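Siderophore-interacting protein (Aeromonas hydrophila, PDB 6K2L) is an FAD-containing flavoprotein that probably reduces ferric siderophores taken up by the cell, so that their iron is released. Local coordinates at residues A[95-100]-A[119-124]; A[16-19]-A[25-28]; A[99-104]-A[111-116]; A[149-154]-A[166-171]. The protein carries 1 engineered substitution. All blocks are in the same frame, centred on the assembly; numbering follows the deposited sequence.

Interaction 1 (A[95-100]-A[119-124]). With FAD (flavin-adenine dinucleotide), chain C.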
# COMPACT_ATOMS: atom_id res chain seq x y z
N LEU A 95 -6.17 4.01 -11.01
CA LEU A 95 -5.82 4.91 -9.92
C LEU A 95 -7.09 5.52 -9.35
O LEU A 95 -7.87 6.10 -10.10
CB LEU A 95 -4.87 6.01 -10.43
CG LEU A 95 -4.28 6.86 -9.30
CD1 LEU A 95 -2.81 7.04 -9.48
CD2 LEU A 95 -5.01 8.20 -9.19
N ASP A 96 -7.31 5.40 -8.04
CA ASP A 96 -8.54 5.85 -7.37
C ASP A 96 -8.33 7.16 -6.64
O ASP A 96 -7.44 7.27 -5.80
CB ASP A 96 -9.00 4.81 -6.33
CG ASP A 96 -9.64 3.61 -6.95
OD1 ASP A 96 -10.00 3.71 -8.15
OD2 ASP A 96 -9.78 2.57 -6.26
N ILE A 97 -9.18 8.13 -6.90
CA ILE A 97 -9.21 9.35 -6.10
C ILE A 97 -10.60 9.50 -5.50
O ILE A 97 -11.59 9.41 -6.23
CB ILE A 97 -8.86 10.58 -6.93
CG1 ILE A 97 -7.51 10.38 -7.59
CG2 ILE A 97 -8.82 11.79 -6.02
CD1 ILE A 97 -7.20 11.49 -8.66
N ASP A 98 -10.67 9.76 -4.18
CA ASP A 98 -11.95 9.95 -3.47
C ASP A 98 -12.24 11.43 -3.20
O ASP A 98 -11.49 12.09 -2.47
CB ASP A 98 -11.96 9.20 -2.14
CG ASP A 98 -11.98 7.69 -2.29
OD1 ASP A 98 -12.07 7.14 -3.42
OD2 ASP A 98 -11.93 7.02 -1.22
N PHE A 99 -13.36 11.92 -3.74
CA PHE A 99 -13.76 13.33 -3.66
C PHE A 99 -14.79 13.54 -2.55
O PHE A 99 -15.84 12.90 -2.55
CB PHE A 99 -14.35 13.77 -5.01
CG PHE A 99 -13.32 14.03 -6.06
CD1 PHE A 99 -12.67 12.97 -6.71
CD2 PHE A 99 -12.95 15.33 -6.38
CE1 PHE A 99 -11.69 13.22 -7.65
CE2 PHE A 99 -11.97 15.58 -7.34
CZ PHE A 99 -11.34 14.52 -7.97
N ALA A 100 -14.49 14.45 -1.61
CA ALA A 100 -15.47 14.87 -0.60
C ALA A 100 -16.47 15.82 -1.25
O ALA A 100 -16.17 16.99 -1.46
CB ALA A 100 -14.79 15.52 0.60
N ASP A 119 -14.70 11.10 -18.90
CA ASP A 119 -14.12 12.39 -18.55
C ASP A 119 -12.61 12.28 -18.38
O ASP A 119 -12.07 11.24 -17.98
CB ASP A 119 -14.72 12.92 -17.25
CG ASP A 119 -16.07 13.58 -17.44
OD1 ASP A 119 -16.43 13.88 -18.60
OD2 ASP A 119 -16.77 13.77 -16.42
N LEU A 120 -11.92 13.38 -18.66
CA LEU A 120 -10.48 13.49 -18.54
C LEU A 120 -10.08 14.18 -17.25
O LEU A 120 -10.79 15.07 -16.77
CB LEU A 120 -9.92 14.29 -19.70
CG LEU A 120 -10.12 13.71 -21.08
CD1 LEU A 120 -9.50 14.71 -22.09
CD2 LEU A 120 -9.45 12.35 -21.13
N LEU A 121 -8.91 13.80 -16.74
CA LEU A 121 -8.27 14.50 -15.61
C LEU A 121 -6.76 14.39 -15.74
O LEU A 121 -6.22 13.28 -15.84
CB LEU A 121 -8.71 13.92 -14.26
CG LEU A 121 -8.40 14.82 -13.06
CD1 LEU A 121 -9.47 15.90 -12.98
CD2 LEU A 121 -8.36 14.01 -11.77
N ALA A 122 -6.07 15.53 -15.73
CA ALA A 122 -4.62 15.52 -15.69
C ALA A 122 -4.16 15.40 -14.25
O ALA A 122 -4.77 15.98 -13.34
CB ALA A 122 -4.05 16.78 -16.33
N ILE A 123 -3.12 14.60 -14.03
CA ILE A 123 -2.55 14.48 -12.69
C ILE A 123 -1.03 14.49 -12.77
O ILE A 123 -0.42 14.02 -13.73
CB ILE A 123 -3.02 13.22 -11.93
CG1 ILE A 123 -2.52 11.95 -12.62
CG2 ILE A 123 -4.54 13.19 -11.81
CD1 ILE A 123 -2.12 10.89 -11.65
N SER A 124 -0.44 15.06 -11.72
CA SER A 124 0.99 15.12 -11.47
C SER A 124 1.49 13.78 -10.93
O SER A 124 0.75 12.81 -10.82
CB SER A 124 1.29 16.19 -10.45
OG SER A 124 1.12 15.59 -9.17
PA FAD C . -12.42 25.26 -3.86
O1A FAD C . -12.54 25.88 -5.21
O2A FAD C . -10.99 25.14 -3.30
O5B FAD C . -13.22 26.03 -2.68
C5B FAD C . -14.59 26.46 -2.85
C4B FAD C . -15.30 26.65 -1.52
O4B FAD C . -15.72 25.37 -1.00
C3B FAD C . -14.51 27.31 -0.39
O3B FAD C . -15.38 28.12 0.40
C2B FAD C . -13.96 26.11 0.39
O2B FAD C . -13.72 26.35 1.78
C1B FAD C . -15.11 25.11 0.25
N9A FAD C . -14.65 23.74 0.21
C8A FAD C . -13.55 23.25 -0.45
N7A FAD C . -13.40 21.95 -0.35
C5A FAD C . -14.48 21.56 0.42
C6A FAD C . -14.90 20.30 0.89
N6A FAD C . -14.27 19.16 0.60
N1A FAD C . -16.02 20.25 1.65
C2A FAD C . -16.67 21.39 1.92
N3A FAD C . -16.37 22.63 1.52
C4A FAD C . -15.26 22.65 0.77
N1 FAD C . -9.94 16.75 -0.72
C2 FAD C . -10.67 15.67 -1.12
O2 FAD C . -11.88 15.74 -1.36
N3 FAD C . -10.05 14.43 -1.24
C4 FAD C . -8.73 14.16 -1.01
O4 FAD C . -8.29 13.02 -1.16
C4X FAD C . -7.96 15.32 -0.60
N5 FAD C . -6.66 15.16 -0.35
C5X FAD C . -5.94 16.26 0.04
C6 FAD C . -4.59 16.10 0.33
C7 FAD C . -3.81 17.17 0.76
C7M FAD C . -2.34 16.95 1.03
C8 FAD C . -4.40 18.44 0.87
C8M FAD C . -3.58 19.64 1.29
C9 FAD C . -5.75 18.61 0.57
C9A FAD C . -6.52 17.53 0.17
N10 FAD C . -7.90 17.67 -0.09
C10 FAD C . -8.65 16.57 -0.47
C1' FAD C . -8.56 18.97 0.06
C2' FAD C . -8.97 19.64 -1.25
O2' FAD C . -7.84 20.12 -1.98
C3' FAD C . -9.92 20.80 -0.93
O3' FAD C . -11.17 20.26 -0.53
C4' FAD C . -10.14 21.78 -2.09
O4' FAD C . -10.51 23.05 -1.54
C5' FAD C . -11.18 21.26 -3.06
O5' FAD C . -11.23 22.13 -4.21
P FAD C . -12.60 22.59 -4.83
O1P FAD C . -12.26 23.15 -6.22
O2P FAD C . -13.60 21.53 -4.82
O3P FAD C . -13.05 23.79 -3.88

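Interaction 2 (A[16-19]-A[25-28])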
# COMPACT_ATOMS: atom_id res chain seq x y z
N LYS A 16 -12.75 5.66 -15.69
CA LYS A 16 -13.25 4.33 -15.99
C LYS A 16 -14.61 4.11 -15.36
O LYS A 16 -15.56 3.72 -16.05
CB LYS A 16 -12.25 3.28 -15.49
CG LYS A 16 -12.38 1.92 -16.11
CD LYS A 16 -11.11 1.13 -15.88
CE LYS A 16 -11.39 -0.15 -15.13
NZ LYS A 16 -11.54 -1.32 -16.04
N HIS A 17 -14.74 4.35 -14.06
CA HIS A 17 -16.01 4.20 -13.37
C HIS A 17 -16.00 5.00 -12.07
O HIS A 17 -14.95 5.35 -11.53
CB HIS A 17 -16.34 2.75 -13.06
CG HIS A 17 -15.26 2.03 -12.32
ND1 HIS A 17 -15.08 2.16 -10.95
CD2 HIS A 17 -14.30 1.17 -12.74
CE1 HIS A 17 -14.07 1.40 -10.57
NE2 HIS A 17 -13.57 0.79 -11.64
N ILE A 18 -17.21 5.23 -11.57
CA ILE A 18 -17.49 6.12 -10.45
C ILE A 18 -18.30 5.32 -9.45
O ILE A 18 -19.02 4.39 -9.81
CB ILE A 18 -18.26 7.37 -10.92
CG1 ILE A 18 -17.50 8.05 -12.06
CG2 ILE A 18 -18.47 8.34 -9.81
CD1 ILE A 18 -18.27 8.08 -13.34
N GLN A 19 -18.19 5.69 -8.18
CA GLN A 19 -18.82 4.90 -7.13
C GLN A 19 -19.00 5.79 -5.91
O GLN A 19 -18.10 6.54 -5.53
CB GLN A 19 -17.95 3.68 -6.80
CG GLN A 19 -18.24 3.10 -5.44
CD GLN A 19 -17.53 1.79 -5.22
OE1 GLN A 19 -16.34 1.65 -5.55
NE2 GLN A 19 -18.25 0.81 -4.65
N LEU A 25 -18.95 11.03 -0.46
CA LEU A 25 -17.60 10.59 -0.75
C LEU A 25 -17.65 9.76 -2.02
O LEU A 25 -18.23 8.67 -2.05
CB LEU A 25 -17.00 9.81 0.42
CG LEU A 25 -15.46 9.71 0.30
CD1 LEU A 25 -14.81 11.09 0.48
CD2 LEU A 25 -14.85 8.66 1.23
N ARG A 26 -17.07 10.28 -3.09
CA ARG A 26 -17.23 9.70 -4.42
C ARG A 26 -15.88 9.20 -4.91
O ARG A 26 -14.95 9.98 -5.08
CB ARG A 26 -17.83 10.74 -5.38
CG ARG A 26 -18.06 10.20 -6.77
CD ARG A 26 -18.87 11.17 -7.60
NE ARG A 26 -20.29 10.98 -7.33
CZ ARG A 26 -21.22 11.92 -7.46
NH1 ARG A 26 -20.88 13.13 -7.89
NH2 ARG A 26 -22.48 11.64 -7.17
N ARG A 27 -15.78 7.89 -5.11
CA ARG A 27 -14.54 7.24 -5.56
C ARG A 27 -14.53 7.21 -7.08
O ARG A 27 -15.32 6.47 -7.69
CB ARG A 27 -14.42 5.83 -5.00
CG ARG A 27 -13.26 5.01 -5.58
CD ARG A 27 -12.78 3.90 -4.61
NE ARG A 27 -12.76 4.41 -3.24
CZ ARG A 27 -13.06 3.71 -2.15
NH1 ARG A 27 -13.40 2.43 -2.25
NH2 ARG A 27 -13.01 4.32 -0.96
N ILE A 28 -13.64 7.99 -7.68
CA ILE A 28 -13.50 8.05 -9.12
C ILE A 28 -12.26 7.25 -9.50
O ILE A 28 -11.18 7.47 -8.95
CB ILE A 28 -13.40 9.50 -9.60
CG1 ILE A 28 -14.72 10.24 -9.33
CG2 ILE A 28 -13.01 9.52 -11.04
CD1 ILE A 28 -14.64 11.76 -9.53
O HOH W 1 -15.06 3.99 -8.42

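Interaction 3 (A[99-104]-A[111-116]). With FAD (flavin-adenine dinucleotide), chain C.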
# COMPACT_ATOMS: atom_id res chain seq x y z
N PHE A 99 -13.36 11.92 -3.74
CA PHE A 99 -13.76 13.33 -3.66
C PHE A 99 -14.79 13.54 -2.55
O PHE A 99 -15.84 12.90 -2.55
CB PHE A 99 -14.35 13.77 -5.01
CG PHE A 99 -13.32 14.03 -6.06
CD1 PHE A 99 -12.67 12.97 -6.71
CD2 PHE A 99 -12.95 15.33 -6.38
CE1 PHE A 99 -11.69 13.22 -7.65
CE2 PHE A 99 -11.97 15.58 -7.34
CZ PHE A 99 -11.34 14.52 -7.97
N ALA A 100 -14.49 14.45 -1.61
CA ALA A 100 -15.47 14.87 -0.60
C ALA A 100 -16.47 15.82 -1.25
O ALA A 100 -16.17 16.99 -1.46
CB ALA A 100 -14.79 15.52 0.60
N LEU A 101 -17.66 15.31 -1.59
CA LEU A 101 -18.69 16.09 -2.27
C LEU A 101 -19.17 17.25 -1.41
O LEU A 101 -19.30 17.13 -0.18
CB LEU A 101 -19.88 15.18 -2.64
CG LEU A 101 -19.69 14.08 -3.71
CD1 LEU A 101 -21.01 13.43 -4.10
CD2 LEU A 101 -18.94 14.59 -4.96
N HIS A 102 -19.40 18.40 -2.04
CA HIS A 102 -19.95 19.59 -1.39
C HIS A 102 -20.63 20.45 -2.45
O HIS A 102 -20.61 20.13 -3.65
CB HIS A 102 -18.87 20.40 -0.64
CG HIS A 102 -17.80 20.97 -1.53
ND1 HIS A 102 -17.80 22.29 -1.95
CD2 HIS A 102 -16.71 20.40 -2.08
CE1 HIS A 102 -16.75 22.50 -2.72
NE2 HIS A 102 -16.06 21.37 -2.81
N GLY A 103 -21.23 21.55 -2.01
CA GLY A 103 -21.92 22.44 -2.92
C GLY A 103 -21.51 23.90 -2.82
O GLY A 103 -22.29 24.78 -3.17
N ASP A 104 -20.30 24.16 -2.36
CA ASP A 104 -19.77 25.51 -2.28
C ASP A 104 -18.99 25.91 -3.53
O ASP A 104 -18.35 26.97 -3.53
CB ASP A 104 -18.88 25.67 -1.02
CG ASP A 104 -19.67 25.43 0.29
OD1 ASP A 104 -19.30 24.52 1.08
OD2 ASP A 104 -20.67 26.16 0.52
N PHE A 111 -15.78 19.05 -11.29
CA PHE A 111 -15.37 17.80 -11.91
C PHE A 111 -16.01 16.60 -11.21
O PHE A 111 -16.53 15.70 -11.88
CB PHE A 111 -13.85 17.68 -11.90
CG PHE A 111 -13.37 16.34 -12.29
CD1 PHE A 111 -13.27 15.98 -13.63
CD2 PHE A 111 -13.04 15.41 -11.32
CE1 PHE A 111 -12.84 14.72 -13.99
CE2 PHE A 111 -12.60 14.16 -11.68
CZ PHE A 111 -12.50 13.81 -13.02
N ALA A 112 -16.01 16.58 -9.86
CA ALA A 112 -16.57 15.44 -9.14
C ALA A 112 -18.09 15.33 -9.29
O ALA A 112 -18.62 14.22 -9.45
CB ALA A 112 -16.18 15.52 -7.67
N ASN A 113 -18.80 16.46 -9.28
CA ASN A 113 -20.26 16.41 -9.43
C ASN A 113 -20.66 15.96 -10.84
O ASN A 113 -21.50 15.06 -10.99
CB ASN A 113 -20.86 17.77 -9.10
CG ASN A 113 -20.59 18.17 -7.68
OD1 ASN A 113 -20.10 17.35 -6.89
ND2 ASN A 113 -20.87 19.42 -7.33
N GLU A 114 -20.05 16.54 -11.87
CA GLU A 114 -20.49 16.21 -13.21
C GLU A 114 -19.91 14.91 -13.74
O GLU A 114 -20.30 14.48 -14.83
CB GLU A 114 -20.13 17.35 -14.16
CG GLU A 114 -20.94 18.60 -13.90
CD GLU A 114 -20.42 19.78 -14.71
OE1 GLU A 114 -19.62 19.54 -15.65
OE2 GLU A 114 -20.83 20.93 -14.43
N VAL A 115 -19.03 14.26 -12.98
CA VAL A 115 -18.15 13.24 -13.54
C VAL A 115 -18.96 12.16 -14.24
O VAL A 115 -19.99 11.70 -13.74
CB VAL A 115 -17.24 12.66 -12.44
CG1 VAL A 115 -18.02 11.78 -11.44
CG2 VAL A 115 -16.10 11.86 -13.07
N LYS A 116 -18.49 11.78 -15.41
CA LYS A 116 -19.02 10.68 -16.21
C LYS A 116 -17.86 9.78 -16.58
O LYS A 116 -16.71 10.24 -16.64
CB LYS A 116 -19.70 11.19 -17.49
CG LYS A 116 -21.17 10.92 -17.56
CD LYS A 116 -21.94 11.62 -16.44
CE LYS A 116 -23.39 11.92 -16.87
NZ LYS A 116 -24.37 12.04 -15.72
PA FAD C . -12.42 25.26 -3.86
O1A FAD C . -12.54 25.88 -5.21
O2A FAD C . -10.99 25.14 -3.30
O5B FAD C . -13.22 26.03 -2.68
C5B FAD C . -14.59 26.46 -2.85
C4B FAD C . -15.30 26.65 -1.52
O4B FAD C . -15.72 25.37 -1.00
C3B FAD C . -14.51 27.31 -0.39
O3B FAD C . -15.38 28.12 0.40
C2B FAD C . -13.96 26.11 0.39
O2B FAD C . -13.72 26.35 1.78
C1B FAD C . -15.11 25.11 0.25
N9A FAD C . -14.65 23.74 0.21
C8A FAD C . -13.55 23.25 -0.45
N7A FAD C . -13.40 21.95 -0.35
C5A FAD C . -14.48 21.56 0.42
C6A FAD C . -14.90 20.30 0.89
N6A FAD C . -14.27 19.16 0.60
N1A FAD C . -16.02 20.25 1.65
C2A FAD C . -16.67 21.39 1.92
N3A FAD C . -16.37 22.63 1.52
C4A FAD C . -15.26 22.65 0.77
N1 FAD C . -9.94 16.75 -0.72
C2 FAD C . -10.67 15.67 -1.12
O2 FAD C . -11.88 15.74 -1.36
N3 FAD C . -10.05 14.43 -1.24
C4 FAD C . -8.73 14.16 -1.01
O4 FAD C . -8.29 13.02 -1.16
C4X FAD C . -7.96 15.32 -0.60
N5 FAD C . -6.66 15.16 -0.35
C5X FAD C . -5.94 16.26 0.04
C6 FAD C . -4.59 16.10 0.33
C7 FAD C . -3.81 17.17 0.76
C7M FAD C . -2.34 16.95 1.03
C8 FAD C . -4.40 18.44 0.87
C8M FAD C . -3.58 19.64 1.29
C9 FAD C . -5.75 18.61 0.57
C9A FAD C . -6.52 17.53 0.17
N10 FAD C . -7.90 17.67 -0.09
C10 FAD C . -8.65 16.57 -0.47
C1' FAD C . -8.56 18.97 0.06
C2' FAD C . -8.97 19.64 -1.25
O2' FAD C . -7.84 20.12 -1.98
C3' FAD C . -9.92 20.80 -0.93
O3' FAD C . -11.17 20.26 -0.53
C4' FAD C . -10.14 21.78 -2.09
O4' FAD C . -10.51 23.05 -1.54
C5' FAD C . -11.18 21.26 -3.06
O5' FAD C . -11.23 22.13 -4.21
P FAD C . -12.60 22.59 -4.83
O1P FAD C . -12.26 23.15 -6.22
O2P FAD C . -13.60 21.53 -4.82
O3P FAD C . -13.05 23.79 -3.88
O HOH W 2 -18.14 18.44 -4.90

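Interaction 4 (A[149-154]-A[166-171])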
# COMPACT_ATOMS: atom_id res chain seq x y z
N PRO A 149 -9.80 9.70 2.79
CA PRO A 149 -9.12 8.79 1.86
C PRO A 149 -7.69 8.46 2.26
O PRO A 149 -7.29 7.29 2.18
CB PRO A 149 -9.23 9.53 0.52
CG PRO A 149 -10.50 10.37 0.70
CD PRO A 149 -10.42 10.84 2.10
N ALA A 150 -6.93 9.46 2.73
CA ALA A 150 -5.58 9.25 3.25
C ALA A 150 -5.56 8.35 4.47
O ALA A 150 -4.74 7.42 4.56
CB ALA A 150 -4.94 10.58 3.62
N ILE A 151 -6.42 8.64 5.45
CA ILE A 151 -6.51 7.81 6.65
C ILE A 151 -6.96 6.38 6.31
O ILE A 151 -6.47 5.43 6.92
CB ILE A 151 -7.44 8.48 7.68
CG1 ILE A 151 -6.79 9.79 8.13
CG2 ILE A 151 -7.70 7.54 8.85
CD1 ILE A 151 -7.72 10.67 9.00
N SER A 152 -7.85 6.19 5.34
CA SER A 152 -8.23 4.84 4.93
C SER A 152 -7.06 4.10 4.29
O SER A 152 -6.80 2.92 4.59
CB SER A 152 -9.41 4.89 3.96
OG SER A 152 -10.49 5.64 4.49
N ALA A 153 -6.37 4.80 3.37
CA ALA A 153 -5.19 4.24 2.72
C ALA A 153 -4.13 3.85 3.74
O ALA A 153 -3.48 2.81 3.59
CB ALA A 153 -4.63 5.23 1.70
N MET A 154 -3.91 4.69 4.76
CA MET A 154 -2.89 4.41 5.77
C MET A 154 -3.34 3.28 6.70
O MET A 154 -2.53 2.42 7.08
CB MET A 154 -2.57 5.67 6.59
CG MET A 154 -1.51 6.63 5.98
SD MET A 154 -1.09 8.11 6.97
CE MET A 154 -2.67 8.65 7.60
N ILE A 166 -8.31 7.25 16.47
CA ILE A 166 -8.69 8.02 15.30
C ILE A 166 -10.04 8.67 15.58
O ILE A 166 -10.96 8.01 16.06
CB ILE A 166 -8.75 7.12 14.05
CG1 ILE A 166 -7.37 6.50 13.81
CG2 ILE A 166 -9.25 7.90 12.83
CD1 ILE A 166 -7.36 5.46 12.75
N ALA A 167 -10.16 9.96 15.29
CA ALA A 167 -11.44 10.66 15.37
C ALA A 167 -11.72 11.34 14.04
O ALA A 167 -10.85 12.03 13.50
CB ALA A 167 -11.45 11.68 16.51
N LEU A 168 -12.94 11.19 13.51
CA LEU A 168 -13.30 11.85 12.26
C LEU A 168 -14.52 12.76 12.42
O LEU A 168 -15.51 12.37 13.03
CB LEU A 168 -13.57 10.83 11.18
CG LEU A 168 -12.40 9.90 10.85
CD1 LEU A 168 -12.86 8.78 9.95
CD2 LEU A 168 -11.27 10.67 10.19
N LEU A 169 -14.47 13.96 11.82
CA LEU A 169 -15.62 14.86 11.71
C LEU A 169 -16.23 14.78 10.31
O LEU A 169 -15.57 15.10 9.32
CB LEU A 169 -15.20 16.29 12.03
CG LEU A 169 -16.28 17.39 12.15
CD1 LEU A 169 -17.43 16.97 13.10
CD2 LEU A 169 -15.71 18.78 12.60
N VAL A 170 -17.49 14.33 10.21
CA VAL A 170 -18.24 14.25 8.95
C VAL A 170 -19.45 15.18 9.02
O VAL A 170 -19.97 15.45 10.13
CB VAL A 170 -18.69 12.81 8.63
CG1 VAL A 170 -17.51 11.92 8.33
CG2 VAL A 170 -19.52 12.23 9.78
N PRO A 171 -19.96 15.68 7.88
CA PRO A 171 -21.11 16.61 7.92
C PRO A 171 -22.47 15.94 8.15
O PRO A 171 -23.41 16.60 8.60
CB PRO A 171 -21.05 17.28 6.55
CG PRO A 171 -20.47 16.24 5.66
CD PRO A 171 -19.46 15.51 6.51

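Interaction 1 (A[95-100]-A[119-124])
The ends of Ile97 and Leu121 meet tip to tip across the barrel. The CB of Ile97 lies 3.9 Å from CE1 of Phe99, two residues on along the same face of strand 94-100, and the branch CG2 presses closer to that ring, with CG2 to Phe99 CE1 at 3.6 Å. The other branch, CG1, is set anti to the carbonyl carbon (chi1 -56°) and passes CD2 of Leu95 at 3.7 Å. At the tip, CD1 meets CD2 of Leu121 at 4.2 Å, with CG2 of Ile123 a little farther off. Beside this pair, CD1 of Leu95 faces CD1 of Ile123 at 4.5 Å. The strands themselves do not pair: their axes come no closer than 11.6 Å and run at 97° to each other, as expected of staves on opposite sides of the six-stranded antiparallel barrel of the FAD-binding domain. Branched aliphatic residues suit the place because a pair reaching in from facing strands can meet inside the barrel, and neither needs a polar partner. The same strand turns polar side chains the other way, where Asp98 forms a salt bridge with Arg27 and Asp96 one with Arg89. Its backbone serves the cofactor: FAD N3 donates to Asp98 O at 3.0 Å, and Ala100 N donates to FAD O2 at 2.9 Å. Strand 94-100 thus has two chemistries, with loose dispersion contacts inside the barrel and nearly straight backbone bonds that recognise N3 and O2 of the flavin through main-chain groups alone.

Interaction 2 (A[16-19]-A[25-28])
Arg27 O draws three partners from the neighbouring strand and solvent. A water donates to Arg27 O at 2.6 Å and also bonds ND1 of His17. Gln19 N makes a weak bond to Arg27 O at 3.0 Å (121°), and the CA-H of Ile18 points at the same oxygen. The return bond is firmer: Arg27 N donates to Gln19 O at 2.7 Å, and the same oxygen takes a CA-H contact from Arg26. These bonds close the antiparallel hairpin of strands 11-20 and 25-31, in which Gln19 and Arg27 form a hydrogen-bonded pair and Ile18 and Ile28 the non-hydrogen-bonded pair next to it. Just before Ile18 lies a classic beta bulge, in which Lys16 and His17 both face Cys29. On the Ile18 face, CG2 of that residue lies 4.2 Å from CG1 of Ile28 and 3.6 Å from CG of Arg26, whose CD is equally near. Arg26 suits this spot since its methylene chain, extended as far as CD, gives the isoleucine an apolar flank, while the bend at chi3 (-84°) turns the guanidinium to Asp20, its salt-bridge partner, and to Ala112 O. On the other face Arg27 NE forms a salt bridge with OD1 of Asp98.

Interaction 3 (A[99-104]-A[111-116])
At its end strand 94-100 runs past helix 107-114 with the CA atoms of Phe99 and Ala112 only 6.5 Å apart, a gap that suits the small alanine. The CB of Ala112 packs obliquely on the Phe99 ring, 3.5 Å from CD2, and also meets CD2 of Leu101 at 4.0 Å. Phe111 adds a second ring. The two planes stand at 50° with centroids 5.7 Å apart, and CZ of Phe99 comes to the edge of the Phe111 ring. Toward solvent the contact turns polar: a water accepts from His102 N and donates to OD1 of Asn113 at 3.0 Å, bridging loop and helix. His102 itself faces the cofactor. Its CG sits between the backbone N and the carbonyl carbon (chi1 63°), which brings the imidazole flat over the adenine of FAD, with C4A 3.6 Å above the ring plane. NE2 then donates to the phosphate oxygen O2P at 3.2 Å, while ND1 accepts from Asp104 N at 3.1 Å, although that donor is tilted out of the ring plane. With ND1 engaged as an acceptor, the ring proton is probably on NE2, so that one imidazole covers the base and also donates to the phosphate, whose negative charge would favour that polarity.

Interaction 4 (A[149-154]-A[166-171])
Ile151 bears on both Ile166 and Leu168, but not equally. The tight place is between its tip and the leucine: CD1 of Ile151 lies 3.7 Å from CD2 of Leu168, as the two side chains lie alongside each other, pointing opposite ways. The looser place is at its branch, where CG2 of Ile151 meets CG2 of Ile166 at 4.3 Å. The cross distances are longer still, about 4.9 Å from Ile151 CG2 to Leu168 CD2, so each of the two branches has its own partner. The isoleucine fork makes this division possible: with CG1 anti to the carbonyl carbon (chi1 -65°) and chi2 extended, CD1 is carried toward Leu168 while CG2 is left over Ile166. Helix 148-155 is the connection in a beta-alpha-beta unit that leads from strand 138-144 to strand 163-170, its neighbour in the parallel sheet of the C-terminal, NAD-ferredoxin-type domain. A helix lying on a sheet meets it through side chains, here with the CA atoms of Ile151 and Ile166 8.9 Å apart, and aliphatic residues fill that separation. Neither end of the contact faces solvent, for all three residues are buried. The surroundings continue in the same apolar vein: Trp217 of strand 214-218 touches Ile151, and Trp189 of strand 185-191 touches Leu168. Small residues suit another side of the helix, where Ala150 and Ala153 rest on strand 79-89 of the barrel and Pro149 touches FAD. Ser152, also buried, satisfies its hydroxyl within the helix by bonding to Leu148 O.

Overall arrangement
From the N terminus, interaction 2 comes first and closes the short hairpin loop between strands 11-20 and 25-31. Interaction 1 then opens on strand 94-100 and closes at strand 120-123, spanning the barrel. Interaction 3 is nested inside it: it starts from the same strand, sharing Phe99 and Ala100, and closes the tighter loop that leads into helix 107-114. Arg26 and Ile28 join the hairpin to both, and Phe111 reaches Leu121. Interaction 4 follows in series, within the second domain, and no two of these loops cross. One place where the domains touch is CB of Asp98 on CG of Pro149, a residue that also touches the FAD.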